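Putative oxidoreductase FAD-binding subunit (Sulfolobus tokodaii, PDB 4ZOH) binds flavin-adenine dinucleotide and probably passes electrons through it as the flavoprotein subunit of a molybdenum hydroxylase-type oxidoreductase. Local coordinates at residues Pro86-Gly96 and Thr168-Lys178; Ile207-Val215 and Ala243-Ser251. All blocks are in the same frame, centred on the assembly; numbering follows the deposited sequence.

Interaction 1. Residues Pro86-Gly96 and Thr168-Lys178; sequences PLLSETASNIG and TFEGYKFSYQK. With FAD (flavin-adenine dinucleotide), chain H.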
# COMPACT_ATOMS: atom_id res chain seq x y z
N PRO B 86 44.64 -6.67 -32.60
CA PRO B 86 45.03 -8.06 -32.51
C PRO B 86 45.23 -8.48 -31.06
O PRO B 86 45.83 -7.73 -30.31
CB PRO B 86 46.36 -8.07 -33.30
CG PRO B 86 46.12 -7.06 -34.39
CD PRO B 86 45.38 -5.96 -33.66
N LEU B 87 44.71 -9.66 -30.70
CA LEU B 87 44.69 -10.20 -29.29
C LEU B 87 43.81 -9.42 -28.26
O LEU B 87 43.00 -10.02 -27.54
CB LEU B 87 46.10 -10.42 -28.71
CG LEU B 87 46.15 -11.04 -27.34
CD1 LEU B 87 45.57 -12.45 -27.32
CD2 LEU B 87 47.55 -11.06 -26.75
N LEU B 88 44.05 -8.12 -28.17
CA LEU B 88 43.47 -7.28 -27.14
C LEU B 88 41.92 -7.22 -27.25
O LEU B 88 41.23 -7.37 -26.25
CB LEU B 88 44.12 -5.87 -27.15
CG LEU B 88 43.70 -5.05 -25.89
CD1 LEU B 88 44.21 -5.80 -24.65
CD2 LEU B 88 44.20 -3.60 -25.86
N SER B 89 41.41 -7.00 -28.45
CA SER B 89 39.97 -6.99 -28.68
C SER B 89 39.30 -8.28 -28.31
O SER B 89 38.24 -8.28 -27.66
CB SER B 89 39.64 -6.64 -30.10
OG SER B 89 40.07 -5.31 -30.35
N GLU B 90 39.89 -9.39 -28.73
CA GLU B 90 39.31 -10.67 -28.37
C GLU B 90 39.37 -10.89 -26.83
O GLU B 90 38.41 -11.40 -26.25
CB GLU B 90 39.98 -11.78 -29.12
CG GLU B 90 39.54 -13.19 -28.73
CD GLU B 90 40.30 -14.24 -29.51
OE1 GLU B 90 40.46 -14.02 -30.72
OE2 GLU B 90 40.75 -15.23 -28.91
N THR B 91 40.46 -10.49 -26.19
CA THR B 91 40.60 -10.61 -24.76
C THR B 91 39.51 -9.79 -24.04
O THR B 91 38.89 -10.31 -23.12
CB THR B 91 41.98 -10.10 -24.28
OG1 THR B 91 42.97 -10.88 -24.94
CG2 THR B 91 42.17 -10.28 -22.77
N ALA B 92 39.30 -8.53 -24.45
CA ALA B 92 38.23 -7.65 -23.86
C ALA B 92 36.86 -8.32 -23.93
O ALA B 92 36.11 -8.23 -22.96
CB ALA B 92 38.19 -6.32 -24.56
N SER B 93 36.58 -8.99 -25.08
CA SER B 93 35.37 -9.79 -25.33
C SER B 93 35.03 -10.82 -24.28
O SER B 93 33.87 -11.27 -24.16
CB SER B 93 35.55 -10.56 -26.65
OG SER B 93 35.37 -9.66 -27.74
N ASN B 94 36.07 -11.37 -23.68
CA ASN B 94 35.91 -12.40 -22.67
C ASN B 94 35.58 -11.86 -21.28
O ASN B 94 35.26 -12.63 -20.42
CB ASN B 94 37.23 -13.18 -22.53
CG ASN B 94 37.40 -14.20 -23.63
OD1 ASN B 94 36.97 -15.35 -23.47
ND2 ASN B 94 37.97 -13.77 -24.76
N ILE B 95 35.75 -10.57 -21.06
CA ILE B 95 35.61 -10.03 -19.70
C ILE B 95 34.16 -10.16 -19.21
O ILE B 95 33.21 -9.92 -19.98
CB ILE B 95 36.08 -8.57 -19.60
CG1 ILE B 95 37.58 -8.50 -19.79
CG2 ILE B 95 35.70 -7.96 -18.23
CD1 ILE B 95 38.11 -7.06 -20.00
N GLY B 96 33.99 -10.61 -17.98
CA GLY B 96 32.62 -10.66 -17.40
C GLY B 96 31.42 -10.98 -18.30
O GLY B 96 31.39 -12.03 -18.95
N THR B 168 51.01 -2.50 -32.95
CA THR B 168 49.85 -2.84 -33.79
C THR B 168 49.71 -4.28 -34.24
O THR B 168 48.64 -4.68 -34.74
CB THR B 168 49.76 -1.96 -35.03
OG1 THR B 168 51.05 -1.91 -35.63
CG2 THR B 168 49.38 -0.59 -34.63
N PHE B 169 50.80 -5.06 -34.09
CA PHE B 169 50.87 -6.51 -34.43
C PHE B 169 50.22 -6.90 -35.73
O PHE B 169 49.52 -7.93 -35.77
CB PHE B 169 50.32 -7.38 -33.29
CG PHE B 169 51.05 -7.19 -32.00
CD1 PHE B 169 52.26 -7.83 -31.78
CD2 PHE B 169 50.52 -6.36 -31.02
CE1 PHE B 169 52.95 -7.62 -30.59
CE2 PHE B 169 51.17 -6.17 -29.82
CZ PHE B 169 52.40 -6.80 -29.61
N GLU B 170 50.45 -6.14 -36.80
CA GLU B 170 49.86 -6.48 -38.11
C GLU B 170 50.41 -7.80 -38.67
O GLU B 170 51.59 -8.08 -38.53
CB GLU B 170 50.10 -5.35 -39.11
CG GLU B 170 49.19 -4.15 -38.86
CD GLU B 170 49.63 -2.92 -39.62
OE1 GLU B 170 49.93 -3.05 -40.83
OE2 GLU B 170 49.67 -1.81 -39.00
N GLY B 171 49.56 -8.57 -39.32
CA GLY B 171 49.89 -9.94 -39.74
C GLY B 171 50.13 -11.00 -38.63
O GLY B 171 50.43 -12.18 -38.95
N TYR B 172 50.00 -10.61 -37.35
CA TYR B 172 50.15 -11.57 -36.27
C TYR B 172 48.94 -12.45 -36.15
O TYR B 172 47.86 -12.02 -36.52
CB TYR B 172 50.40 -10.93 -34.94
CG TYR B 172 51.81 -10.58 -34.66
CD1 TYR B 172 52.46 -9.60 -35.43
CD2 TYR B 172 52.47 -11.16 -33.59
CE1 TYR B 172 53.78 -9.25 -35.14
CE2 TYR B 172 53.75 -10.79 -33.27
CZ TYR B 172 54.41 -9.85 -34.06
OH TYR B 172 55.72 -9.52 -33.75
N LYS B 173 49.13 -13.68 -35.66
CA LYS B 173 48.02 -14.57 -35.33
C LYS B 173 47.87 -14.52 -33.80
O LYS B 173 48.81 -14.14 -33.13
CB LYS B 173 48.30 -16.01 -35.82
CG LYS B 173 48.76 -16.13 -37.30
CD LYS B 173 47.63 -16.15 -38.30
CE LYS B 173 47.43 -17.56 -38.86
NZ LYS B 173 46.00 -18.04 -38.84
N PHE B 174 46.71 -14.87 -33.25
CA PHE B 174 46.46 -14.63 -31.79
C PHE B 174 45.33 -15.52 -31.31
O PHE B 174 44.52 -16.04 -32.12
CB PHE B 174 46.20 -13.14 -31.44
CG PHE B 174 45.09 -12.50 -32.25
CD1 PHE B 174 43.75 -12.59 -31.83
CD2 PHE B 174 45.39 -11.84 -33.44
CE1 PHE B 174 42.73 -12.04 -32.61
CE2 PHE B 174 44.36 -11.29 -34.23
CZ PHE B 174 43.03 -11.40 -33.82
N SER B 175 45.29 -15.71 -30.01
CA SER B 175 44.21 -16.44 -29.33
C SER B 175 44.22 -16.05 -27.85
O SER B 175 45.28 -15.93 -27.25
CB SER B 175 44.39 -17.95 -29.46
OG SER B 175 43.25 -18.62 -28.95
N TYR B 176 43.03 -15.80 -27.26
CA TYR B 176 42.92 -15.71 -25.79
C TYR B 176 42.14 -16.92 -25.39
O TYR B 176 41.07 -17.15 -25.95
CB TYR B 176 42.24 -14.41 -25.32
CG TYR B 176 42.22 -14.32 -23.81
CD1 TYR B 176 43.40 -14.37 -23.09
CD2 TYR B 176 41.00 -14.20 -23.10
CE1 TYR B 176 43.41 -14.35 -21.71
CE2 TYR B 176 41.01 -14.14 -21.70
CZ TYR B 176 42.22 -14.21 -21.03
OH TYR B 176 42.28 -14.18 -19.65
N GLN B 177 42.71 -17.73 -24.51
CA GLN B 177 42.02 -18.94 -23.95
C GLN B 177 41.66 -18.63 -22.49
O GLN B 177 42.52 -18.24 -21.71
CB GLN B 177 42.94 -20.18 -24.00
CG GLN B 177 43.33 -20.60 -25.44
CD GLN B 177 42.15 -21.15 -26.23
OE1 GLN B 177 41.29 -21.83 -25.68
NE2 GLN B 177 42.12 -20.87 -27.52
N LYS B 178 40.39 -18.77 -22.16
CA LYS B 178 39.95 -18.45 -20.83
C LYS B 178 39.27 -19.67 -20.29
O LYS B 178 38.27 -20.10 -20.81
CB LYS B 178 38.98 -17.27 -20.87
CG LYS B 178 38.66 -16.73 -19.49
CD LYS B 178 37.70 -15.56 -19.52
CE LYS B 178 37.37 -15.15 -18.08
NZ LYS B 178 36.78 -13.81 -17.97
PA FAD H . 36.39 1.17 -11.33
O1A FAD H . 35.64 0.13 -10.57
O2A FAD H . 35.81 2.49 -11.61
O5B FAD H . 37.75 1.45 -10.61
C5B FAD H . 38.57 0.33 -10.15
C4B FAD H . 39.91 0.93 -9.42
O4B FAD H . 40.69 1.82 -10.32
C3B FAD H . 39.46 1.85 -8.29
O3B FAD H . 40.34 1.69 -7.20
C2B FAD H . 39.50 3.27 -8.88
O2B FAD H . 39.69 4.31 -7.91
C1B FAD H . 40.70 3.21 -9.76
N9A FAD H . 40.70 3.82 -11.08
C8A FAD H . 39.77 3.74 -12.04
N7A FAD H . 40.22 4.38 -13.15
C5A FAD H . 41.46 4.85 -12.87
C6A FAD H . 42.43 5.56 -13.60
N6A FAD H . 42.15 5.87 -14.87
N1A FAD H . 43.60 5.90 -13.02
C2A FAD H . 43.90 5.52 -11.75
N3A FAD H . 43.00 4.85 -11.03
C4A FAD H . 41.77 4.50 -11.56
N1 FAD H . 37.25 -8.35 -14.95
C2 FAD H . 38.01 -9.27 -15.68
O2 FAD H . 39.15 -8.98 -15.98
N3 FAD H . 37.49 -10.47 -16.06
C4 FAD H . 36.23 -10.82 -15.71
O4 FAD H . 35.79 -11.90 -16.12
C4X FAD H . 35.46 -9.92 -14.94
N5 FAD H . 34.17 -10.27 -14.59
C5X FAD H . 33.41 -9.36 -13.80
C6 FAD H . 32.14 -9.75 -13.40
C7 FAD H . 31.35 -8.88 -12.64
C7M FAD H . 29.94 -9.38 -12.24
C8 FAD H . 31.86 -7.62 -12.26
C8M FAD H . 31.06 -6.61 -11.39
C9 FAD H . 33.16 -7.24 -12.62
C9A FAD H . 33.93 -8.11 -13.40
N10 FAD H . 35.25 -7.77 -13.79
C10 FAD H . 35.98 -8.69 -14.57
C1' FAD H . 35.87 -6.51 -13.42
C2' FAD H . 35.56 -5.41 -14.45
O2' FAD H . 36.34 -5.68 -15.64
C3' FAD H . 35.82 -3.98 -13.91
O3' FAD H . 35.18 -3.10 -14.83
C4' FAD H . 37.30 -3.62 -13.83
O4' FAD H . 37.97 -4.63 -13.07
C5' FAD H . 37.53 -2.24 -13.17
O5' FAD H . 37.32 -1.26 -14.22
P FAD H . 36.30 -0.07 -14.00
O1P FAD H . 36.49 0.90 -15.11
O2P FAD H . 34.93 -0.60 -13.78
O3P FAD H . 36.95 0.52 -12.69
O HOH W 1 40.84 -17.90 -29.70
O HOH W 2 38.73 -15.94 -26.81
O HOH W 3 41.64 -15.79 -32.41
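Lys178 reaches along Asn94 to the flavin: its CB sits beside Asn94 OD1, at 3.8 Å; CD packs on Asn94 CB; CE passes Asn94 O; and NZ, at the end of a fully extended chain, gives a hydrogen bond to Asn94 O. A second bond from Lys178 NZ, 2.8 Å long, goes to FAD O4. Asp118 adds a salt bridge to the same ammonium, and the backbone carbonyl of Asp185 a further hydrogen bond. Gly96 N also donates to FAD O4, so two donors hold that flavin carbonyl and would probably polarise it.

Further back, Glu90 OE2 accepts from Tyr176 N at 2.9 Å, nearly straight (174°) but from above the carboxylate plane; three waters tie the same carboxylate to Phe174 O, Ser175 OG, Tyr176 O and Asn94 ND2. Here helix 88-93 of the FAD-binding domain runs almost parallel (17°) to residues 173-178, on a strand at the edge, within this chain, of the C-terminal domain's antiparallel sheet. Thr91 CG2 stands over the centre of the Tyr176 ring in a CH-pi contact, 4.0 Å from the centroid, while Asn94 ND2 comes to the ring's edge. The Tyr176 hydroxyl goes to Asp118.

A chi1 of 54° sets CG of Phe174 between its backbone N and carbonyl carbon, and the ring lies against the start of the helix, Leu87 N 3.3 Å from Phe174 CG and Pro86 CA over the same face. An alanine here is likely to leave Pro86 and the Leu87 amide without the ring that covers them. Pro86 CG, in turn, rests 3.5 Å from Thr168 O.

Interaction 2. Residues Ile207-Val215 and Ala243-Ser251; sequences IGLTAVNNV and AMESANPTS
Asn248 N is shared by two acceptors of the facing turn. The better bond goes to Asn213 OD1, at 3.0 Å with an N-H...O angle of 141°, the amide nitrogen lying well above the plane of the side-chain carbonyl; the other, to Val212 O at 2.9 Å, is bent to 123° and weak. Asn213 CG is anti to its own carbonyl carbon (chi1 -56°), which brings the amide up to Ser246 O and Asn248 N. Its ND2 adds a long, weak bond to Ser246 O, so both ends of this one amide touch backbone there.

The two pieces belong to the C-terminal domain of the CO dehydrogenase flavoprotein family: the turn leaving strand 201-210 of the antiparallel sheet meets the connection between helices 233-243 and 257-276, which pack beside that sheet. Beside the polar pair the contact is apolar. Val212 CG2 lies 3.9 Å from Ala247 CB, and Val212 CB is 4.1 Å from Pro249 CB, which puts the valine against both residues flanking Asn248. Deeper in, Leu209 CD1 lies 3.8 Å from Ala243 O and 4.1 Å from Ser246 CB; Val191 of the neighbouring strand packs on the same leucine. Towards the outer end a water bridges the segments, giving a hydrogen bond to Ala211 O and accepting one from Thr250 N.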
# COMPACT_ATOMS: atom_id res chain seq x y z
N ILE B 207 53.55 -15.11 -25.04
CA ILE B 207 52.58 -15.87 -24.26
C ILE B 207 52.37 -15.27 -22.87
O ILE B 207 53.34 -15.13 -22.07
CB ILE B 207 52.97 -17.34 -24.19
CG1 ILE B 207 53.14 -17.89 -25.61
CG2 ILE B 207 51.87 -18.09 -23.45
CD1 ILE B 207 53.53 -19.34 -25.71
N GLY B 208 51.13 -14.81 -22.59
CA GLY B 208 50.86 -14.22 -21.26
C GLY B 208 49.95 -15.11 -20.41
O GLY B 208 49.00 -15.71 -20.91
N LEU B 209 50.27 -15.20 -19.12
CA LEU B 209 49.50 -15.99 -18.22
C LEU B 209 48.89 -15.11 -17.14
O LEU B 209 49.57 -14.34 -16.45
CB LEU B 209 50.36 -17.10 -17.56
CG LEU B 209 51.15 -18.15 -18.36
CD1 LEU B 209 51.79 -19.11 -17.35
CD2 LEU B 209 50.35 -18.87 -19.44
N THR B 210 47.60 -15.28 -16.98
CA THR B 210 46.88 -14.67 -15.90
C THR B 210 46.18 -15.73 -15.03
O THR B 210 45.97 -16.89 -15.45
CB THR B 210 45.91 -13.57 -16.42
OG1 THR B 210 45.44 -12.80 -15.30
CG2 THR B 210 44.75 -14.19 -17.21
N ALA B 211 45.86 -15.28 -13.83
CA ALA B 211 45.16 -16.04 -12.76
C ALA B 211 45.97 -17.14 -12.13
O ALA B 211 45.42 -17.95 -11.35
CB ALA B 211 43.80 -16.57 -13.21
N VAL B 212 47.26 -17.19 -12.49
CA VAL B 212 48.15 -18.26 -11.99
C VAL B 212 49.39 -17.75 -11.24
O VAL B 212 50.30 -18.53 -10.95
CB VAL B 212 48.52 -19.32 -13.09
CG1 VAL B 212 47.27 -20.09 -13.55
CG2 VAL B 212 49.24 -18.73 -14.31
N ASN B 213 49.42 -16.45 -10.95
CA ASN B 213 50.48 -15.79 -10.18
C ASN B 213 49.86 -14.55 -9.56
O ASN B 213 48.71 -14.25 -9.87
CB ASN B 213 51.62 -15.32 -11.10
CG ASN B 213 52.20 -16.44 -11.93
OD1 ASN B 213 53.03 -17.21 -11.45
ND2 ASN B 213 51.76 -16.56 -13.18
N ASN B 214 50.61 -13.80 -8.76
CA ASN B 214 50.11 -12.57 -8.13
C ASN B 214 49.93 -11.48 -9.16
O ASN B 214 49.04 -10.61 -9.00
CB ASN B 214 51.05 -12.11 -7.00
CG ASN B 214 52.44 -11.74 -7.53
OD1 ASN B 214 53.03 -12.50 -8.29
ND2 ASN B 214 52.95 -10.57 -7.16
N VAL B 215 50.78 -11.49 -10.19
CA VAL B 215 50.62 -10.59 -11.36
C VAL B 215 50.79 -11.42 -12.62
O VAL B 215 51.20 -12.58 -12.52
CB VAL B 215 51.58 -9.38 -11.38
CG1 VAL B 215 51.32 -8.46 -10.19
CG2 VAL B 215 53.06 -9.80 -11.47
N ALA B 243 55.23 -24.04 -20.51
CA ALA B 243 54.41 -22.92 -20.00
C ALA B 243 54.11 -23.11 -18.47
O ALA B 243 54.05 -22.14 -17.71
CB ALA B 243 53.11 -22.84 -20.83
N MET B 244 53.96 -24.36 -18.02
CA MET B 244 53.80 -24.72 -16.59
C MET B 244 54.91 -24.20 -15.69
O MET B 244 54.67 -23.98 -14.50
CB MET B 244 53.64 -26.22 -16.40
CG MET B 244 52.47 -26.76 -17.16
SD MET B 244 51.85 -28.30 -16.54
CE MET B 244 53.28 -29.32 -16.95
N GLU B 245 56.09 -23.96 -16.27
CA GLU B 245 57.23 -23.46 -15.51
C GLU B 245 56.97 -22.07 -15.01
O GLU B 245 57.51 -21.70 -13.95
CB GLU B 245 58.53 -23.45 -16.32
CG GLU B 245 58.94 -24.82 -16.84
CD GLU B 245 60.06 -24.76 -17.86
OE1 GLU B 245 60.75 -23.72 -17.96
OE2 GLU B 245 60.26 -25.78 -18.55
N SER B 246 56.18 -21.28 -15.74
CA SER B 246 55.90 -19.89 -15.29
C SER B 246 54.68 -19.75 -14.35
O SER B 246 54.41 -18.65 -13.89
CB SER B 246 55.79 -18.92 -16.46
OG SER B 246 56.74 -19.24 -17.44
N ALA B 247 53.97 -20.86 -14.08
CA ALA B 247 52.71 -20.81 -13.27
C ALA B 247 52.99 -21.11 -11.81
O ALA B 247 53.49 -22.19 -11.50
CB ALA B 247 51.65 -21.78 -13.81
N ASN B 248 52.67 -20.18 -10.92
CA ASN B 248 52.76 -20.39 -9.47
C ASN B 248 51.35 -20.26 -8.82
O ASN B 248 51.15 -19.38 -8.00
CB ASN B 248 53.79 -19.38 -8.90
CG ASN B 248 54.12 -19.58 -7.43
OD1 ASN B 248 53.79 -20.60 -6.82
ND2 ASN B 248 54.78 -18.59 -6.85
N PRO B 249 50.36 -21.11 -9.22
CA PRO B 249 48.96 -20.88 -8.80
C PRO B 249 48.61 -21.27 -7.34
O PRO B 249 49.44 -21.82 -6.66
CB PRO B 249 48.17 -21.74 -9.79
CG PRO B 249 49.08 -22.90 -10.05
CD PRO B 249 50.47 -22.34 -10.04
N THR B 250 47.35 -21.00 -6.94
CA THR B 250 46.86 -21.02 -5.57
C THR B 250 45.64 -21.92 -5.55
O THR B 250 44.84 -21.85 -6.48
CB THR B 250 46.55 -19.56 -5.15
OG1 THR B 250 47.74 -18.80 -5.27
CG2 THR B 250 46.06 -19.43 -3.72
N SER B 251 45.50 -22.77 -4.53
CA SER B 251 44.38 -23.73 -4.46
C SER B 251 43.01 -23.13 -4.10
O SER B 251 42.93 -22.01 -3.68
CB SER B 251 44.71 -24.89 -3.54
OG SER B 251 45.67 -25.72 -4.15
O HOH W 4 45.80 -19.21 -8.86

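Both contacts reach the same antiparallel sheet, interaction 1 at its edge strand 173-179 and interaction 2 at strand 201-210, with centres about 19 Å apart. Interaction 1 is the more buried and larger, joining the FAD-binding domain to the sheet and running up to the flavin; its chemistry mixes aromatic faces, a water-laced carboxylate and a lysine aimed at the cofactor. Interaction 2 stays within the C-terminal domain and is only partly buried; it relies on backbone amides and carbonyls, one asparagine and small aliphatic groups, with the side chain of Leu209 about 14 Å from FAD. The two meet where Tyr176 OH packs 3.5 Å from Thr210 CG2.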